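Local atomic coordinates of putative ADP-Ribosyltransferase Scabin (PDB entry 5EWY), a protein that acts on DNA as an ADP-ribosyltransferase toxin, probably transferring the ADP-ribose group of NAD+ to its target. Residues Q100-I103 and E104-V107; T184-M187 and S188-V191. One frame throughout, in Å; residues are numbered along the deposited sequence.

Contact 1 of 2, residues Q100-I103 and E104-V107; sequences QYDI and ESYV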
loop_
_atom_site.group_PDB
_atom_site.type_symbol
_atom_site.label_atom_id
_atom_site.label_comp_id
_atom_site.label_asym_id
_atom_site.label_seq_id
_atom_site.Cartn_x
_atom_site.Cartn_y
_atom_site.Cartn_z
ATOM N N GLN A 100 -14.629 -5.615 -5.109
ATOM C CA GLN A 100 -15.037 -4.322 -5.654
ATOM C C GLN A 100 -13.864 -3.708 -6.416
ATOM O O GLN A 100 -12.937 -3.173 -5.809
ATOM C CB GLN A 100 -15.447 -3.414 -4.494
ATOM C CG GLN A 100 -15.857 -2.007 -4.886
ATOM C CD GLN A 100 -16.969 -2.009 -5.904
ATOM O OE1 GLN A 100 -16.743 -1.903 -7.110
ATOM N NE2 GLN A 100 -18.192 -2.175 -5.425
ATOM N N TYR A 101 -13.931 -3.746 -7.748
ATOM C CA TYR A 101 -12.899 -3.141 -8.581
ATOM C C TYR A 101 -13.080 -1.642 -8.755
ATOM O O TYR A 101 -12.157 -0.978 -9.233
ATOM C CB TYR A 101 -12.867 -3.811 -9.963
ATOM C CG TYR A 101 -11.948 -5.006 -10.025
ATOM C CD1 TYR A 101 -12.339 -6.229 -9.512
ATOM C CD2 TYR A 101 -10.678 -4.902 -10.574
ATOM C CE1 TYR A 101 -11.498 -7.329 -9.563
ATOM C CE2 TYR A 101 -9.833 -5.993 -10.627
ATOM C CZ TYR A 101 -10.247 -7.202 -10.116
ATOM O OH TYR A 101 -9.420 -8.303 -10.162
ATOM N N ASP A 102 -14.230 -1.078 -8.391
ATOM C CA ASP A 102 -14.392 0.365 -8.514
ATOM C C ASP A 102 -13.710 1.063 -7.346
ATOM O O ASP A 102 -14.038 0.819 -6.180
ATOM C CB ASP A 102 -15.846 0.801 -8.598
ATOM C CG ASP A 102 -15.958 2.292 -8.834
ATOM O OD1 ASP A 102 -15.682 2.731 -9.975
ATOM O OD2 ASP A 102 -16.282 3.028 -7.881
ATOM N N ILE A 103 -12.771 1.949 -7.670
ATOM C CA ILE A 103 -11.919 2.542 -6.644
ATOM C C ILE A 103 -12.718 3.465 -5.740
ATOM O O ILE A 103 -12.558 3.441 -4.512
ATOM C CB ILE A 103 -10.736 3.259 -7.301
ATOM C CG1 ILE A 103 -9.744 2.212 -7.814
ATOM C CG2 ILE A 103 -10.049 4.208 -6.307
ATOM C CD1 ILE A 103 -8.913 2.694 -8.904
ATOM N N GLU A 104 -13.565 4.317 -6.328
ATOM C CA GLU A 104 -14.361 5.229 -5.518
ATOM C C GLU A 104 -15.246 4.457 -4.543
ATOM O O GLU A 104 -15.360 4.827 -3.369
ATOM C CB GLU A 104 -15.207 6.117 -6.436
ATOM C CG GLU A 104 -15.704 7.383 -5.794
ATOM C CD GLU A 104 -16.594 8.200 -6.706
ATOM O OE1 GLU A 104 -16.964 7.738 -7.824
ATOM O OE2 GLU A 104 -16.941 9.326 -6.294
ATOM N N SER A 105 -15.870 3.371 -5.014
ATOM C CA SER A 105 -16.719 2.557 -4.145
ATOM C C SER A 105 -15.909 1.974 -2.995
ATOM O O SER A 105 -16.338 2.024 -1.843
ATOM C CB SER A 105 -17.383 1.426 -4.938
ATOM O OG SER A 105 -18.276 1.907 -5.920
ATOM N N TYR A 106 -14.719 1.439 -3.299
ATOM C CA TYR A 106 -13.878 0.791 -2.293
ATOM C C TYR A 106 -13.422 1.788 -1.232
ATOM O O TYR A 106 -13.425 1.483 -0.033
ATOM C CB TYR A 106 -12.662 0.176 -2.999
ATOM C CG TYR A 106 -11.504 -0.188 -2.093
ATOM C CD1 TYR A 106 -11.606 -1.247 -1.207
ATOM C CD2 TYR A 106 -10.302 0.516 -2.138
ATOM C CE1 TYR A 106 -10.559 -1.593 -0.377
ATOM C CE2 TYR A 106 -9.248 0.177 -1.310
ATOM C CZ TYR A 106 -9.384 -0.882 -0.430
ATOM O OH TYR A 106 -8.350 -1.243 0.408
ATOM N N VAL A 107 -13.067 2.998 -1.659
ATOM C CA VAL A 107 -12.607 4.038 -0.741
ATOM C C VAL A 107 -13.733 4.515 0.167
ATOM O O VAL A 107 -13.516 4.801 1.356
ATOM C CB VAL A 107 -12.022 5.202 -1.557
ATOM C CG1 VAL A 107 -11.857 6.472 -0.693
ATOM C CG2 VAL A 107 -10.696 4.777 -2.184
HETATM O O HOH W 1 -17.932 5.048 -8.314
#
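D102 and S105 meet through their first torsions. D102 carries CG anti to its own N (chi1 -176°), beside the carbonyl carbon, with OD2 directed at the first turn of the helix. S105 keeps OG beside its own N (chi1 -64°), and that N and OG both face D102 OD2. S105 N donates to D102 OD2 at 2.9 Å. It arrives on the anti side of the carboxylate, 24° out of its plane. S105 OG lies 3.0 Å from D102 OD2, but its proton has another acceptor within reach. A water donates to D102 OD2 at 2.6 Å and to E104 OE1 at 2.9 Å. It probably eases the repulsion between the two carboxylates. The other oxygen, D102 OD1, is hydrogen-bonded to T63.

Q100 bends at chi2 and lays its amide against the serine, with Q100 CD 3.6 Å from S105 CB. Q100 OE1 accepts from D102 N at 2.9 Å, in the carbonyl plane and on a lone pair, while NE2 bonds to Q111. This bond probably steadies D102 ahead of the helix. Y106 N donates to D102 O at 3.0 Å. V107 N donates to I103 O, and one helical turn apart I103 CG2 touches V107 CG2.

Y106 begins close to this turn but leads its ring away, and its OH bonds to S117, a residue of the inhibitor pocket. The carboxylate of D102 lies where the helix start probably stabilises its negative charge. This is a classic aspartate N-cap, here at the start of helix 103-108.

Contact 2 of 2, residues T184-M187 and S188-V191; sequences TEKM and SECV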
loop_
_atom_site.group_PDB
_atom_site.type_symbol
_atom_site.label_atom_id
_atom_site.label_comp_id
_atom_site.label_asym_id
_atom_site.label_seq_id
_atom_site.Cartn_x
_atom_site.Cartn_y
_atom_site.Cartn_z
ATOM N N THR A 184 2.104 6.570 18.642
ATOM C CA THR A 184 3.471 6.804 18.202
ATOM C C THR A 184 4.124 5.473 17.882
ATOM O O THR A 184 3.728 4.427 18.377
ATOM C CB THR A 184 4.274 7.515 19.296
ATOM O OG1 THR A 184 4.276 6.716 20.481
ATOM C CG2 THR A 184 3.748 8.904 19.563
ATOM N N GLU A 185 5.159 5.504 17.057
ATOM C CA GLU A 185 5.886 4.282 16.743
ATOM C C GLU A 185 6.861 3.934 17.860
ATOM O O GLU A 185 7.509 4.817 18.433
ATOM C CB GLU A 185 6.650 4.415 15.421
ATOM C CG GLU A 185 5.761 4.489 14.222
ATOM C CD GLU A 185 6.508 4.750 12.918
ATOM O OE1 GLU A 185 7.210 5.785 12.794
ATOM O OE2 GLU A 185 6.366 3.899 12.008
ATOM N N LYS A 186 6.957 2.639 18.161
ATOM C CA LYS A 186 7.903 2.115 19.142
ATOM C C LYS A 186 9.166 1.757 18.368
ATOM O O LYS A 186 9.355 0.634 17.910
ATOM C CB LYS A 186 7.318 0.929 19.885
ATOM C CG LYS A 186 6.021 1.276 20.617
ATOM C CD LYS A 186 5.572 0.166 21.554
ATOM C CE LYS A 186 5.151 -1.076 20.806
ATOM N NZ LYS A 186 4.588 -2.108 21.731
ATOM N N MET A 187 10.025 2.749 18.187
ATOM C CA MET A 187 11.090 2.620 17.197
ATOM C C MET A 187 12.170 1.623 17.592
ATOM O O MET A 187 12.847 1.103 16.702
ATOM C CB MET A 187 11.658 3.992 16.842
ATOM C CG MET A 187 10.618 4.856 16.117
ATOM S SD MET A 187 11.333 6.246 15.245
ATOM C CE MET A 187 12.138 5.374 13.889
ATOM N N SER A 188 12.335 1.301 18.877
ATOM C CA SER A 188 13.275 0.249 19.225
ATOM C C SER A 188 12.724 -1.140 18.945
ATOM O O SER A 188 13.455 -2.127 19.095
ATOM C CB SER A 188 13.657 0.342 20.698
ATOM O OG SER A 188 14.394 1.516 20.953
ATOM N N GLU A 189 11.463 -1.231 18.531
ATOM C CA GLU A 189 10.825 -2.495 18.192
ATOM C C GLU A 189 10.502 -2.609 16.704
ATOM O O GLU A 189 9.846 -3.574 16.296
ATOM C CB GLU A 189 9.563 -2.693 19.032
ATOM C CG GLU A 189 9.829 -2.653 20.516
ATOM C CD GLU A 189 8.558 -2.775 21.335
ATOM O OE1 GLU A 189 7.631 -3.495 20.902
ATOM O OE2 GLU A 189 8.495 -2.126 22.395
ATOM N N CYS A 190 11.014 -1.704 15.874
ATOM C CA CYS A 190 10.887 -1.901 14.436
ATOM C C CYS A 190 11.666 -3.139 14.004
ATOM O O CYS A 190 12.642 -3.546 14.646
ATOM C CB CYS A 190 11.379 -0.682 13.656
ATOM S SG CYS A 190 10.639 0.910 14.103
ATOM N N VAL A 191 11.200 -3.767 12.928
ATOM C CA VAL A 191 11.795 -4.998 12.403
ATOM C C VAL A 191 11.913 -4.867 10.896
ATOM O O VAL A 191 10.962 -4.459 10.221
ATOM C CB VAL A 191 10.922 -6.231 12.727
ATOM C CG1 VAL A 191 11.590 -7.524 12.273
ATOM C CG2 VAL A 191 10.613 -6.305 14.223
HETATM O O HOH W 2 6.501 -2.422 23.888
#
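A tight turn interrupts the edge strand 184-192, the second strand of the hairpin it forms with strand 172-179. Backbone bonds tie K186 to P177 and V191 to V175. Four residues, M187 to C190, therefore loop out where the partner strand has C176 alone, and C190 is joined to that cysteine by a disulfide.

The turn closes between K186 and E189. E189 N donates to K186 O at 2.9 Å, with M187 and S188 at the two corners in backbone angles close to those of a type I beta turn. The donor stands above the carbonyl plane, 43° out of it. A weak bond follows, from C190 N to M187 O at 3.5 Å.

The side chains at the two ends of the turn reach each other as well. K186 bends at chi3 (-67°), which folds its end back so that CE and NZ run across the carboxylate of E189. K186 CE comes within 3.5 Å of E189 OE1, and K186 NZ forms a salt bridge with E189 OE1 at 3.4 Å, its hydrogen bond weak. The other oxygen, E189 OE2, lies 3.8 Å from K186 CD. A water completes the ring: it accepts from K186 NZ at 2.9 Å and donates to E189 OE2.

C190 turns SG beside its own N (chi1 -54°). C190 SG comes within 3.4 Å of M187 O and touches M187 CB before it joins C176.

The charged pair is long and lies at the surface, with E189 exposed, so its attraction is probably modest, and the bridging water adds a second link between the two groups. The E189 N to K186 O bond closes the turn, and the covalent disulfide fastens its end to strand 172-179.

Contact 1 comes first along the chain and closes before contact 2 opens. They lie on opposite sides of the chain's centre and do not touch. Their centres are 32 Å apart and their nearest atoms about 19 Å. Both belong to the Scabin-like region of the chain, but no helix or strand is common to them. Contact 1 starts helix 103-108, whose neighbours include strand 160-164 of the three-stranded sheet. Contact 2 interrupts the outermost strand 184-192 of the four-stranded sheet. Contact 1 borders the inhibitor pocket through Y106, whereas contact 2 belongs to a disulfide-linked surface edge. The two are therefore unlikely to act on each other directly.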